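Local coordinates for type VI immunity protein Atu4351 (Agrobacterium fabrum, PDB 6ITW) that probably acts as the immunity protein of a type VI secretion effector-immunity pair, neutralising the cognate toxin, at residues 22-27 with 60-65; 115-120 with 209-214; 171-176 with 186-191. All blocks are in the same frame, centred on the assembly; numbering follows the deposited sequence.

Interaction 1: residues 22-27 with 60-65; sequences EIMGEA and CNPEKY
Glu22 OE1 is gripped by three groups: the ammonium of Lys64 and two ordered waters. Lys64 NZ lies 2.9 Å from Glu22 OE1 and equally far from OE2, so the salt bridge is forked; both hydrogen bonds in it are weak, which suggests that charge attraction matters more than directed bonding. The side chains come from opposite directions. Glu22 reaches out with CG anti to its own N (chi1 165°) and is extended beyond CG, whereas Lys64 bends at chi3 (66°), which brings NZ to the carboxylate. Each water donates to Glu22 OE1, its oxygen 2.8 Å away. Water 1 accepts from Asn61 N; water 2 also donates to Ile23 O and accepts from Asn61 ND2, so the carboxylate is tied to both backbones. Asn61 OD1 closes an Asx turn by accepting from Glu63 N at 2.9 Å, which helps fix the rotation of the amide. Selenomethionine Met24 supplies the apolar half. Its chain bends at chi3, bringing CE to 3.3 Å from Pro62 CD and 3.4 Å from Asn61 CA, while its CG meets Asn61 ND2. The contact belongs to the GAD-like domain: Leu49 of strand 49-52 touches Glu22, Met24 and Asn61, Asp28 of helix 26-31 bonds Asn61 ND2, and Tyr65 sits at the N-cap position of helix 66-73.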
ATOM      1  N   GLU A  22      12.988  10.372  -3.767  1.00 38.26           N
ATOM      2  CA  GLU A  22      13.859   9.579  -4.620  1.00 39.68           C
ATOM      3  C   GLU A  22      13.363   9.693  -6.063  1.00 40.80           C
ATOM      4  O   GLU A  22      12.153   9.739  -6.309  1.00 43.87           O
ATOM      5  CB  GLU A  22      13.854   8.127  -4.129  1.00 38.63           C
ATOM      6  CG  GLU A  22      14.404   7.051  -5.053  1.00 41.65           C
ATOM      7  CD  GLU A  22      14.284   5.634  -4.438  1.00 46.71           C
ATOM      8  OE1 GLU A  22      13.590   4.780  -5.034  1.00 40.43           O
ATOM      9  OE2 GLU A  22      14.881   5.375  -3.353  1.00 43.06           O
ATOM     10  N   ILE A  23      14.300   9.778  -7.011  1.00 35.02           N
ATOM     11  CA  ILE A  23      13.977   9.961  -8.427  1.00 40.80           C
ATOM     12  C   ILE A  23      13.508   8.642  -9.024  1.00 39.95           C
ATOM     13  O   ILE A  23      14.101   7.583  -8.774  1.00 45.00           O
ATOM     14  CB  ILE A  23      15.198  10.498  -9.196  1.00 42.99           C
ATOM     15  CG1 ILE A  23      15.401  11.977  -8.919  1.00 40.68           C
ATOM     16  CG2 ILE A  23      15.047  10.271 -10.714  1.00 36.47           C
ATOM     17  CD1 ILE A  23      16.647  12.521  -9.589  1.00 42.21           C
HETATM   18  N   MSE A  24      12.446   8.689  -9.822  1.00 38.41           N
HETATM   19  CA  MSE A  24      12.087   7.510 -10.619  1.00 42.99           C
HETATM   20  C   MSE A  24      12.551   7.761 -12.053  1.00 42.52           C
HETATM   21  O   MSE A  24      12.072   8.691 -12.711  1.00 41.10           O
HETATM   22  CB  MSE A  24      10.585   7.214 -10.568  1.00 41.59           C
HETATM   23  CG  MSE A  24      10.240   5.883 -11.193  1.00 40.47           C
HETATM   24 SE   MSE A  24       8.374   5.355 -11.061  0.82 40.26          SE
HETATM   25  CE  MSE A  24       8.303   5.062  -9.201  1.00 61.97           C
ATOM     26  N   GLY A  25      13.513   6.948 -12.512  1.00 44.65           N
ATOM     27  CA  GLY A  25      14.138   7.184 -13.802  1.00 49.92           C
ATOM     28  C   GLY A  25      13.205   6.939 -14.974  1.00 51.84           C
ATOM     29  O   GLY A  25      12.165   6.275 -14.873  1.00 51.86           O
ATOM     30  N   GLU A  26      13.597   7.483 -16.129  1.00 51.68           N
ATOM     31  CA  GLU A  26      12.738   7.371 -17.307  1.00 53.89           C
ATOM     32  C   GLU A  26      12.631   5.930 -17.792  1.00 50.31           C
ATOM     33  O   GLU A  26      11.558   5.498 -18.232  1.00 44.69           O
ATOM     34  CB  GLU A  26      13.241   8.285 -18.421  1.00 54.71           C
ATOM     35  CG  GLU A  26      12.798   9.722 -18.223  1.00 54.28           C
ATOM     36  CD  GLU A  26      11.283   9.859 -18.210  1.00 56.12           C
ATOM     37  OE1 GLU A  26      10.589   8.971 -18.761  1.00 64.05           O
ATOM     38  OE2 GLU A  26      10.781  10.855 -17.649  1.00 54.85           O
ATOM     39  N   ALA A  27      13.720   5.161 -17.704  1.00 51.18           N
ATOM     40  CA  ALA A  27      13.631   3.748 -18.063  1.00 52.48           C
ATOM     41  C   ALA A  27      12.566   3.047 -17.224  1.00 54.91           C
ATOM     42  O   ALA A  27      11.696   2.349 -17.762  1.00 56.03           O
ATOM     43  CB  ALA A  27      14.995   3.071 -17.900  1.00 43.83           C
ATOM     44  N   CYS A  60       6.736   4.750  -3.551  1.00 28.78           N
ATOM     45  CA  CYS A  60       7.822   3.815  -3.788  1.00 34.63           C
ATOM     46  C   CYS A  60       7.911   3.506  -5.274  1.00 34.33           C
ATOM     47  O   CYS A  60       6.936   3.631  -6.019  1.00 29.21           O
ATOM     48  CB  CYS A  60       7.640   2.509  -2.985  1.00 29.61           C
ATOM     49  SG  CYS A  60       6.183   1.494  -3.460  1.00 36.70           S
ATOM     50  N   ASN A  61       9.098   3.087  -5.691  1.00 32.30           N
ATOM     51  CA  ASN A  61       9.304   2.622  -7.052  1.00 34.47           C
ATOM     52  C   ASN A  61       8.737   1.216  -7.212  1.00 29.75           C
ATOM     53  O   ASN A  61       9.245   0.285  -6.582  1.00 39.29           O
ATOM     54  CB  ASN A  61      10.797   2.662  -7.384  1.00 35.36           C
ATOM     55  CG  ASN A  61      11.080   2.415  -8.855  1.00 42.49           C
ATOM     56  OD1 ASN A  61      10.434   1.571  -9.499  1.00 37.06           O
ATOM     57  ND2 ASN A  61      12.044   3.164  -9.401  1.00 38.04           N
ATOM     58  N   PRO A  62       7.700   1.016  -8.045  1.00 35.02           N
ATOM     59  CA  PRO A  62       7.110  -0.334  -8.186  1.00 37.38           C
ATOM     60  C   PRO A  62       8.121  -1.395  -8.547  1.00 36.43           C
ATOM     61  O   PRO A  62       7.979  -2.556  -8.144  1.00 34.83           O
ATOM     62  CB  PRO A  62       6.084  -0.177  -9.318  1.00 36.14           C
ATOM     63  CG  PRO A  62       5.964   1.282  -9.567  1.00 36.38           C
ATOM     64  CD  PRO A  62       7.170   1.960  -9.037  1.00 38.85           C
ATOM     65  N   GLU A  63       9.133  -1.021  -9.328  1.00 36.84           N
ATOM     66  CA  GLU A  63      10.164  -1.973  -9.702  1.00 45.04           C
ATOM     67  C   GLU A  63      10.895  -2.510  -8.473  1.00 44.55           C
ATOM     68  O   GLU A  63      11.210  -3.702  -8.411  1.00 43.26           O
ATOM     69  CB  GLU A  63      11.129  -1.315 -10.691  1.00 44.83           C
ATOM     70  CG  GLU A  63      12.064  -2.301 -11.390  1.00 57.25           C
ATOM     71  CD  GLU A  63      11.331  -3.275 -12.325  1.00 67.73           C
ATOM     72  OE1 GLU A  63      10.118  -3.089 -12.611  1.00 63.49           O
ATOM     73  OE2 GLU A  63      11.984  -4.235 -12.780  1.00 68.07           O
ATOM     74  N   LYS A  64      11.126  -1.661  -7.462  1.00 35.68           N
ATOM     75  CA  LYS A  64      11.912  -2.065  -6.296  1.00 41.82           C
ATOM     76  C   LYS A  64      11.133  -2.973  -5.347  1.00 37.92           C
ATOM     77  O   LYS A  64      11.752  -3.738  -4.599  1.00 39.37           O
ATOM     78  CB  LYS A  64      12.431  -0.820  -5.557  1.00 37.60           C
ATOM     79  CG  LYS A  64      13.550  -0.114  -6.353  1.00 44.55           C
ATOM     80  CD  LYS A  64      13.900   1.299  -5.862  1.00 45.93           C
ATOM     81  CE  LYS A  64      14.518   1.299  -4.468  1.00 52.66           C
ATOM     82  NZ  LYS A  64      15.254   2.581  -4.183  1.00 49.88           N
ATOM     83  N   TYR A  65       9.802  -2.931  -5.387  1.00 34.13           N
ATOM     84  CA  TYR A  65       8.960  -3.707  -4.478  1.00 38.84           C
ATOM     85  C   TYR A  65       8.134  -4.790  -5.175  1.00 38.45           C
ATOM     86  O   TYR A  65       7.205  -5.326  -4.558  1.00 43.01           O
ATOM     87  CB  TYR A  65       8.035  -2.761  -3.697  1.00 34.36           C
ATOM     88  CG  TYR A  65       8.807  -1.871  -2.735  1.00 35.82           C
ATOM     89  CD1 TYR A  65       9.451  -0.715  -3.187  1.00 36.38           C
ATOM     90  CD2 TYR A  65       8.928  -2.202  -1.387  1.00 33.15           C
ATOM     91  CE1 TYR A  65      10.176   0.101  -2.322  1.00 32.57           C
ATOM     92  CE2 TYR A  65       9.659  -1.393  -0.508  1.00 36.19           C
ATOM     93  CZ  TYR A  65      10.277  -0.242  -0.987  1.00 33.71           C
ATOM     94  OH  TYR A  65      10.981   0.575  -0.139  1.00 29.39           O
TER
HETATM   95  O   HOH W   1      11.460   3.245  -4.018  1.00 33.38           O
HETATM   96  O   HOH W   2      13.694   5.098  -7.856  1.00 38.95           O

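Interaction 2: residues 115-120 with 209-214; sequences TCRGLF and YDTTKP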
ATOM      1  N   THR A 115      -7.669  -5.924  -0.424  1.00 35.35           N
ATOM      2  CA  THR A 115      -8.963  -5.319  -0.719  1.00 39.95           C
ATOM      3  C   THR A 115      -8.994  -4.714  -2.119  1.00 40.34           C
ATOM      4  O   THR A 115      -8.060  -4.023  -2.529  1.00 36.95           O
ATOM      5  CB  THR A 115      -9.323  -4.230   0.308  1.00 34.79           C
ATOM      6  OG1 THR A 115      -8.208  -3.347   0.484  1.00 43.49           O
ATOM      7  CG2 THR A 115      -9.684  -4.857   1.646  1.00 39.45           C
ATOM      8  N   CYS A 116     -10.074  -4.979  -2.848  1.00 40.53           N
ATOM      9  CA  CYS A 116     -10.235  -4.461  -4.201  1.00 42.74           C
ATOM     10  C   CYS A 116     -11.691  -4.102  -4.476  1.00 45.28           C
ATOM     11  O   CYS A 116     -12.574  -4.957  -4.407  1.00 46.88           O
ATOM     12  CB  CYS A 116      -9.740  -5.480  -5.229  1.00 43.59           C
ATOM     13  SG  CYS A 116      -9.164  -4.754  -6.782  1.00 47.71           S
ATOM     14  N   ARG A 117     -11.936  -2.834  -4.789  1.00 44.08           N
ATOM     15  CA  ARG A 117     -13.286  -2.358  -5.068  1.00 48.99           C
ATOM     16  C   ARG A 117     -13.740  -2.722  -6.478  1.00 50.59           C
ATOM     17  O   ARG A 117     -14.924  -2.965  -6.715  1.00 51.05           O
ATOM     18  CB  ARG A 117     -13.372  -0.843  -4.864  1.00 47.14           C
ATOM     19  CG  ARG A 117     -13.049  -0.389  -3.450  1.00 52.15           C
ATOM     20  CD  ARG A 117     -14.097   0.582  -2.930  1.00 57.79           C
ATOM     21  NE  ARG A 117     -13.932   0.856  -1.506  1.00 78.75           N
ATOM     22  CZ  ARG A 117     -14.311   1.984  -0.913  1.00 88.28           C
ATOM     23  NH1 ARG A 117     -14.879   2.949  -1.623  1.00 98.47           N
ATOM     24  NH2 ARG A 117     -14.122   2.147   0.389  1.00 80.63           N
ATOM     25  N   GLY A 118     -12.795  -2.757  -7.412  1.00 48.67           N
ATOM     26  CA  GLY A 118     -13.105  -3.089  -8.798  1.00 48.67           C
ATOM     27  C   GLY A 118     -13.313  -4.568  -9.065  1.00 54.17           C
ATOM     28  O   GLY A 118     -13.867  -4.920 -10.109  1.00 55.11           O
ATOM     29  N   LEU A 119     -12.860  -5.445  -8.159  1.00 53.49           N
ATOM     30  CA  LEU A 119     -13.236  -6.855  -8.242  1.00 53.09           C
ATOM     31  C   LEU A 119     -14.722  -7.062  -7.979  1.00 55.75           C
ATOM     32  O   LEU A 119     -15.297  -8.043  -8.458  1.00 55.54           O
ATOM     33  CB  LEU A 119     -12.443  -7.691  -7.236  1.00 51.31           C
ATOM     34  CG  LEU A 119     -11.206  -8.440  -7.707  1.00 54.66           C
ATOM     35  CD1 LEU A 119     -10.563  -9.160  -6.527  1.00 54.89           C
ATOM     36  CD2 LEU A 119     -11.558  -9.420  -8.814  1.00 54.96           C
ATOM     37  N   PHE A 120     -15.357  -6.169  -7.213  1.00 55.81           N
ATOM     38  CA  PHE A 120     -16.694  -6.408  -6.689  1.00 57.89           C
ATOM     39  C   PHE A 120     -17.757  -5.424  -7.178  1.00 60.91           C
ATOM     40  O   PHE A 120     -18.942  -5.764  -7.146  1.00 67.73           O
ATOM     41  CB  PHE A 120     -16.651  -6.413  -5.149  1.00 54.34           C
ATOM     42  CG  PHE A 120     -15.685  -7.414  -4.599  1.00 55.62           C
ATOM     43  CD1 PHE A 120     -15.968  -8.772  -4.651  1.00 56.46           C
ATOM     44  CD2 PHE A 120     -14.471  -7.014  -4.071  1.00 55.04           C
ATOM     45  CE1 PHE A 120     -15.061  -9.712  -4.163  1.00 52.89           C
ATOM     46  CE2 PHE A 120     -13.554  -7.947  -3.584  1.00 47.85           C
ATOM     47  CZ  PHE A 120     -13.850  -9.291  -3.632  1.00 53.14           C
ATOM     48  N   TYR A 209     -10.899  -9.384   0.886  1.00 42.64           N
ATOM     49  CA  TYR A 209     -12.153  -8.903   1.449  1.00 42.56           C
ATOM     50  C   TYR A 209     -12.893  -8.030   0.449  1.00 46.51           C
ATOM     51  O   TYR A 209     -12.285  -7.322  -0.363  1.00 46.47           O
ATOM     52  CB  TYR A 209     -11.931  -8.093   2.721  1.00 46.22           C
ATOM     53  CG  TYR A 209     -11.633  -8.924   3.927  1.00 41.99           C
ATOM     54  CD1 TYR A 209     -10.359  -9.446   4.142  1.00 38.73           C
ATOM     55  CD2 TYR A 209     -12.618  -9.178   4.867  1.00 47.16           C
ATOM     56  CE1 TYR A 209     -10.085 -10.206   5.269  1.00 43.28           C
ATOM     57  CE2 TYR A 209     -12.352  -9.937   5.999  1.00 45.84           C
ATOM     58  CZ  TYR A 209     -11.087 -10.452   6.193  1.00 43.16           C
ATOM     59  OH  TYR A 209     -10.830 -11.210   7.311  1.00 43.83           O
ATOM     60  N   ASP A 210     -14.212  -8.060   0.552  1.00 52.66           N
ATOM     61  CA  ASP A 210     -15.102  -7.279  -0.300  1.00 54.43           C
ATOM     62  C   ASP A 210     -15.557  -6.068   0.512  1.00 56.64           C
ATOM     63  O   ASP A 210     -16.431  -6.180   1.372  1.00 60.58           O
ATOM     64  CB  ASP A 210     -16.265  -8.155  -0.758  1.00 56.91           C
ATOM     65  CG  ASP A 210     -17.232  -7.438  -1.691  1.00 64.16           C
ATOM     66  OD1 ASP A 210     -17.334  -6.196  -1.626  1.00 60.48           O
ATOM     67  OD2 ASP A 210     -17.907  -8.139  -2.484  1.00 60.48           O
ATOM     68  N   THR A 211     -14.961  -4.905   0.242  1.00 59.89           N
ATOM     69  CA  THR A 211     -15.361  -3.664   0.900  1.00 64.64           C
ATOM     70  C   THR A 211     -16.442  -2.909   0.126  1.00 66.52           C
ATOM     71  O   THR A 211     -16.658  -1.717   0.381  1.00 69.49           O
ATOM     72  CB  THR A 211     -14.142  -2.761   1.137  1.00 59.92           C
ATOM     73  OG1 THR A 211     -13.442  -2.547  -0.095  1.00 57.73           O
ATOM     74  CG2 THR A 211     -13.202  -3.410   2.130  1.00 49.50           C
ATOM     75  N   THR A 212     -17.119  -3.588  -0.812  1.00 65.92           N
ATOM     76  CA  THR A 212     -18.245  -3.024  -1.554  1.00 71.77           C
ATOM     77  C   THR A 212     -19.535  -3.112  -0.753  1.00 75.07           C
ATOM     78  O   THR A 212     -20.315  -2.156  -0.718  1.00 80.25           O
ATOM     79  CB  THR A 212     -18.406  -3.754  -2.895  1.00 69.51           C
ATOM     80  OG1 THR A 212     -17.596  -3.125  -3.896  1.00 69.21           O
ATOM     81  CG2 THR A 212     -19.871  -3.820  -3.338  1.00 71.84           C
ATOM     82  N   LYS A 213     -19.777  -4.260  -0.111  1.00 78.03           N
ATOM     83  CA  LYS A 213     -20.904  -4.478   0.785  1.00 79.51           C
ATOM     84  C   LYS A 213     -20.607  -3.873   2.157  1.00 79.27           C
ATOM     85  O   LYS A 213     -19.443  -3.768   2.555  1.00 79.02           O
ATOM     86  CB  LYS A 213     -21.177  -5.976   0.935  1.00 76.85           C
ATOM     87  CG  LYS A 213     -21.531  -6.691  -0.366  1.00 74.40           C
ATOM     88  CD  LYS A 213     -23.037  -6.914  -0.458  1.00 89.87           C
ATOM     89  CE  LYS A 213     -23.559  -6.761  -1.887  1.00 89.33           C
ATOM     90  NZ  LYS A 213     -24.706  -5.806  -1.976  1.00 82.10           N
ATOM     91  N   PRO A 214     -21.642  -3.467   2.902  1.00 84.50           N
ATOM     92  CA  PRO A 214     -21.407  -3.041   4.296  1.00 83.88           C
ATOM     93  C   PRO A 214     -20.954  -4.178   5.196  1.00 79.71           C
ATOM     94  O   PRO A 214     -20.283  -3.927   6.207  1.00 77.28           O
ATOM     95  CB  PRO A 214     -22.773  -2.488   4.727  1.00 82.62           C
ATOM     96  CG  PRO A 214     -23.752  -3.236   3.876  1.00 79.38           C
ATOM     97  CD  PRO A 214     -23.070  -3.405   2.540  1.00 84.49           C
TER
HETATM   98  O   HOH W   3     -11.541  -0.130   0.171  1.00 53.43           O
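Thr115 and Tyr209 lie in the neighbouring parallel strands 113-116 and 207-209, their CA atoms 5.3 Å apart, and from there both chains turn into loops that no direct hydrogen bond joins. Phe120 buries more area than any other residue here, and Asp210 is its main partner. The Asp210 CB lies 3.7 Å from the centroid of the Phe120 ring and only 1° off its normal, a CH-pi contact over the face. Farther toward the rim, the carboxylate stacks on the same face with its plane 23° from that of the ring, and the opposite face carries Leu119 CB. Asp210 CG is anti to N (chi1 -178°), which lets OD1 accept from Thr212 N at 2.7 Å in an Asx turn. Thr212 OG1 meets Phe120 CB at 3.6 Å. On the other flank, the methyls Thr115 CG2 and Thr211 CG2 touch at 3.8 Å, and water 3 joins Arg117 NE to Thr211 OG1 at 3.1 Å from each. Phe120 and Asp210 also both meet Val219 of strand 218-221. The chemistry is thus dispersion plus one water bridge; a carboxylate over a pi face is probably mildly unfavourable, and the Asx-turn bond to OD1 may help offset this.

Interaction 3: residues 171-176 with 186-191; sequences YSPKLH and ENMRPV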
ATOM      1  N   TYR A 171       7.023   1.183  10.249  1.00 33.53           N
ATOM      2  CA  TYR A 171       6.901   0.671  11.615  1.00 34.48           C
ATOM      3  C   TYR A 171       6.381  -0.759  11.558  1.00 36.66           C
ATOM      4  O   TYR A 171       5.376  -1.035  10.896  1.00 35.71           O
ATOM      5  CB  TYR A 171       5.957   1.520  12.465  1.00 34.46           C
ATOM      6  CG  TYR A 171       6.324   2.989  12.529  1.00 35.84           C
ATOM      7  CD1 TYR A 171       7.583   3.394  12.965  1.00 32.01           C
ATOM      8  CD2 TYR A 171       5.402   3.972  12.161  1.00 35.55           C
ATOM      9  CE1 TYR A 171       7.915   4.743  13.034  1.00 32.65           C
ATOM     10  CE2 TYR A 171       5.724   5.337  12.232  1.00 37.10           C
ATOM     11  CZ  TYR A 171       6.985   5.707  12.672  1.00 37.70           C
ATOM     12  OH  TYR A 171       7.313   7.041  12.737  1.00 35.91           O
ATOM     13  N   SER A 172       7.060  -1.657  12.259  1.00 32.83           N
ATOM     14  CA  SER A 172       6.804  -3.080  12.197  1.00 34.96           C
ATOM     15  C   SER A 172       6.919  -3.668  13.598  1.00 40.06           C
ATOM     16  O   SER A 172       7.758  -3.225  14.394  1.00 35.23           O
ATOM     17  CB  SER A 172       7.816  -3.762  11.260  1.00 32.45           C
ATOM     18  OG  SER A 172       7.551  -5.155  11.100  1.00 36.43           O
ATOM     19  N   PRO A 173       6.113  -4.674  13.922  1.00 39.38           N
ATOM     20  CA  PRO A 173       6.237  -5.282  15.250  1.00 37.84           C
ATOM     21  C   PRO A 173       7.531  -6.074  15.349  1.00 38.15           C
ATOM     22  O   PRO A 173       7.934  -6.776  14.418  1.00 37.21           O
ATOM     23  CB  PRO A 173       4.993  -6.179  15.364  1.00 37.69           C
ATOM     24  CG  PRO A 173       4.588  -6.465  13.952  1.00 40.09           C
ATOM     25  CD  PRO A 173       5.089  -5.330  13.087  1.00 35.07           C
ATOM     26  N   LYS A 174       8.210  -5.901  16.483  1.00 37.54           N
ATOM     27  CA  LYS A 174       9.422  -6.658  16.756  1.00 36.10           C
ATOM     28  C   LYS A 174       9.109  -8.147  16.866  1.00 41.37           C
ATOM     29  O   LYS A 174       9.704  -8.970  16.168  1.00 37.01           O
ATOM     30  CB  LYS A 174      10.066  -6.139  18.049  1.00 44.06           C
ATOM     31  CG  LYS A 174      11.325  -6.898  18.472  1.00 46.74           C
ATOM     32  CD  LYS A 174      11.394  -7.085  19.991  1.00 58.48           C
ATOM     33  CE  LYS A 174      12.784  -6.792  20.567  1.00 67.22           C
ATOM     34  NZ  LYS A 174      13.874  -7.503  19.832  1.00 73.45           N
ATOM     35  N   LEU A 175       8.177  -8.509  17.752  1.00 39.83           N
ATOM     36  CA  LEU A 175       7.647  -9.863  17.866  1.00 38.72           C
ATOM     37  C   LEU A 175       6.250  -9.894  17.255  1.00 35.95           C
ATOM     38  O   LEU A 175       5.339  -9.242  17.772  1.00 37.24           O
ATOM     39  CB  LEU A 175       7.591 -10.303  19.328  1.00 37.83           C
ATOM     40  CG  LEU A 175       6.969 -11.686  19.498  1.00 42.72           C
ATOM     41  CD1 LEU A 175       7.669 -12.667  18.561  1.00 44.86           C
ATOM     42  CD2 LEU A 175       7.047 -12.158  20.952  1.00 42.61           C
ATOM     43  N   HIS A 176       6.068 -10.666  16.189  1.00 38.25           N
ATOM     44  CA  HIS A 176       4.802 -10.586  15.471  1.00 44.43           C
ATOM     45  C   HIS A 176       3.656 -11.158  16.314  1.00 41.72           C
ATOM     46  O   HIS A 176       3.827 -12.178  16.994  1.00 38.02           O
ATOM     47  CB  HIS A 176       4.862 -11.310  14.116  1.00 41.06           C
ATOM     48  CG  HIS A 176       3.704 -10.965  13.223  1.00 51.49           C
ATOM     49  ND1 HIS A 176       2.475 -11.588  13.318  1.00 48.98           N
ATOM     50  CD2 HIS A 176       3.565 -10.010  12.270  1.00 47.33           C
ATOM     51  CE1 HIS A 176       1.641 -11.052  12.445  1.00 46.15           C
ATOM     52  NE2 HIS A 176       2.277 -10.093  11.795  1.00 44.96           N
ATOM     53  N   GLU A 186       4.759  -0.282  22.166  1.00 43.23           N
ATOM     54  CA  GLU A 186       6.018  -0.729  22.755  1.00 40.35           C
ATOM     55  C   GLU A 186       6.690  -1.806  21.913  1.00 42.76           C
ATOM     56  O   GLU A 186       7.919  -1.923  21.934  1.00 35.83           O
ATOM     57  CB  GLU A 186       5.784  -1.252  24.177  1.00 48.86           C
ATOM     58  CG  GLU A 186       5.342  -0.203  25.206  1.00 51.30           C
ATOM     59  CD  GLU A 186       3.852   0.179  25.103  1.00 64.78           C
ATOM     60  OE1 GLU A 186       3.093  -0.477  24.340  1.00 58.06           O
ATOM     61  OE2 GLU A 186       3.448   1.152  25.788  1.00 66.87           O
ATOM     62  N   ASN A 187       5.912  -2.607  21.176  1.00 40.30           N
ATOM     63  CA  ASN A 187       6.463  -3.698  20.376  1.00 41.64           C
ATOM     64  C   ASN A 187       6.767  -3.274  18.935  1.00 41.46           C
ATOM     65  O   ASN A 187       7.194  -4.106  18.126  1.00 40.24           O
ATOM     66  CB  ASN A 187       5.486  -4.886  20.410  1.00 36.15           C
ATOM     67  CG  ASN A 187       6.034  -6.144  19.738  1.00 42.30           C
ATOM     68  OD1 ASN A 187       7.215  -6.486  19.870  1.00 42.49           O
ATOM     69  ND2 ASN A 187       5.161  -6.840  19.000  1.00 40.06           N
HETATM   70  N   MSE A 188       6.556  -2.008  18.592  1.00 35.15           N
HETATM   71  CA  MSE A 188       6.815  -1.525  17.239  1.00 37.33           C
HETATM   72  C   MSE A 188       8.238  -0.923  17.093  1.00 43.67           C
HETATM   73  O   MSE A 188       8.746  -0.278  18.017  1.00 43.18           O
HETATM   74  CB  MSE A 188       5.761  -0.485  16.868  1.00 33.85           C
HETATM   75  CG  MSE A 188       4.309  -0.952  17.046  1.00 37.96           C
HETATM   76 SE   MSE A 188       3.840  -2.491  15.925  0.80 30.85          SE
HETATM   77  CE  MSE A 188       3.609  -1.588  14.202  1.00 31.95           C
ATOM     78  N   ARG A 189       8.870  -1.126  15.941  1.00 36.79           N
ATOM     79  CA  ARG A 189      10.197  -0.600  15.651  1.00 38.48           C
ATOM     80  C   ARG A 189      10.264  -0.124  14.205  1.00 40.98           C
ATOM     81  O   ARG A 189       9.584  -0.682  13.336  1.00 38.05           O
ATOM     82  CB  ARG A 189      11.297  -1.652  15.849  1.00 38.56           C
ATOM     83  CG  ARG A 189      11.308  -2.330  17.165  1.00 47.62           C
ATOM     84  CD  ARG A 189      11.890  -1.443  18.241  1.00 51.22           C
ATOM     85  NE  ARG A 189      12.294  -2.284  19.357  1.00 55.69           N
ATOM     86  CZ  ARG A 189      11.466  -2.651  20.326  1.00 61.25           C
ATOM     87  NH1 ARG A 189      10.210  -2.219  20.298  1.00 50.68           N
ATOM     88  NH2 ARG A 189      11.891  -3.434  21.316  1.00 70.05           N
ATOM     89  N   PRO A 190      11.092   0.880  13.915  1.00 41.14           N
ATOM     90  CA  PRO A 190      11.334   1.264  12.510  1.00 40.03           C
ATOM     91  C   PRO A 190      12.301   0.282  11.857  1.00 35.74           C
ATOM     92  O   PRO A 190      13.339  -0.053  12.433  1.00 43.09           O
ATOM     93  CB  PRO A 190      11.947   2.668  12.620  1.00 40.28           C
ATOM     94  CG  PRO A 190      12.612   2.687  14.003  1.00 37.38           C
ATOM     95  CD  PRO A 190      11.852   1.706  14.876  1.00 37.20           C
ATOM     96  N   VAL A 191      11.939  -0.219  10.669  1.00 31.16           N
ATOM     97  CA  VAL A 191      12.721  -1.245   9.982  1.00 33.49           C
ATOM     98  C   VAL A 191      12.724  -0.974   8.477  1.00 34.10           C
ATOM     99  O   VAL A 191      11.889  -0.239   7.947  1.00 34.36           O
ATOM    100  CB  VAL A 191      12.193  -2.690  10.220  1.00 34.01           C
ATOM    101  CG1 VAL A 191      12.242  -3.077  11.673  1.00 34.29           C
ATOM    102  CG2 VAL A 191      10.773  -2.816   9.692  1.00 35.26           C
TER
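A two-stranded antiparallel sheet, made of strands 169-173 and 188-192, pairs Tyr171, Ser172 and Pro173 with Pro190, Arg189 and Met188. Ser172 and Arg189 form the hydrogen-bonded pair: Ser172 N gives to Arg189 O at 2.9 Å, and Arg189 N to Ser172 O at 2.8 Å. Beyond the strand end, Lys174 N donates to Asn187 O at 2.6 Å (173° at the hydrogen). The Asn187 amide then clasps the Leu175 backbone at two points: OD1 accepts from Leu175 N at 3.1 Å, and ND2 donates to Leu175 O at 2.7 Å with the acceptor only 6° out of the amide plane; ND2 also bonds Gln182 O. Side-chain bonds thus hold the chains together past the regular strands, in the region of the Tdi1 C-terminal family. On the face of Tyr171, Pro173 and Met188, the selenomethionine Met188 lies alongside Pro173, with SE 3.9 Å from Pro173 CB, and its CE continues toward Tyr171 O. Helix 155-162 covers this face through Leu158, and Tyr171 OH bonds Gly163 O. On the other face, Ser172 CB meets Val191 CG2 at 3.5 Å. With its chain bent at chi2 (-77°), Arg189 sets its guanidinium where Lys174 CB lies over one face, while Lys174 CE approaches Arg189 NH2; NH1 gives a hydrogen to Glu186 O at 2.8 Å.

In the fold
Followed from the N terminus, interaction 1 closes first: residues 60-65 return to 22-27 after a 32-residue excursion through helix 38-47 and strands 49-52 and 57-59. Segment 115-120 then opens a far longer loop, which shuts only when 209-214 arrives. Within that span interaction 3 opens and closes, pairing the small sheet across nine residues. Interaction 1 therefore precedes the other two in series, interaction 2 encloses interaction 3, and none cross. Centres lie about 26 to 29 Å apart, so the three join separate places: the approach to helix 26-31 and the loop between strand 57-59 and helix 66-73; the ends of strands 113-116 and 207-209, the latter beside outermost strand 218-221; and the C-terminal family region.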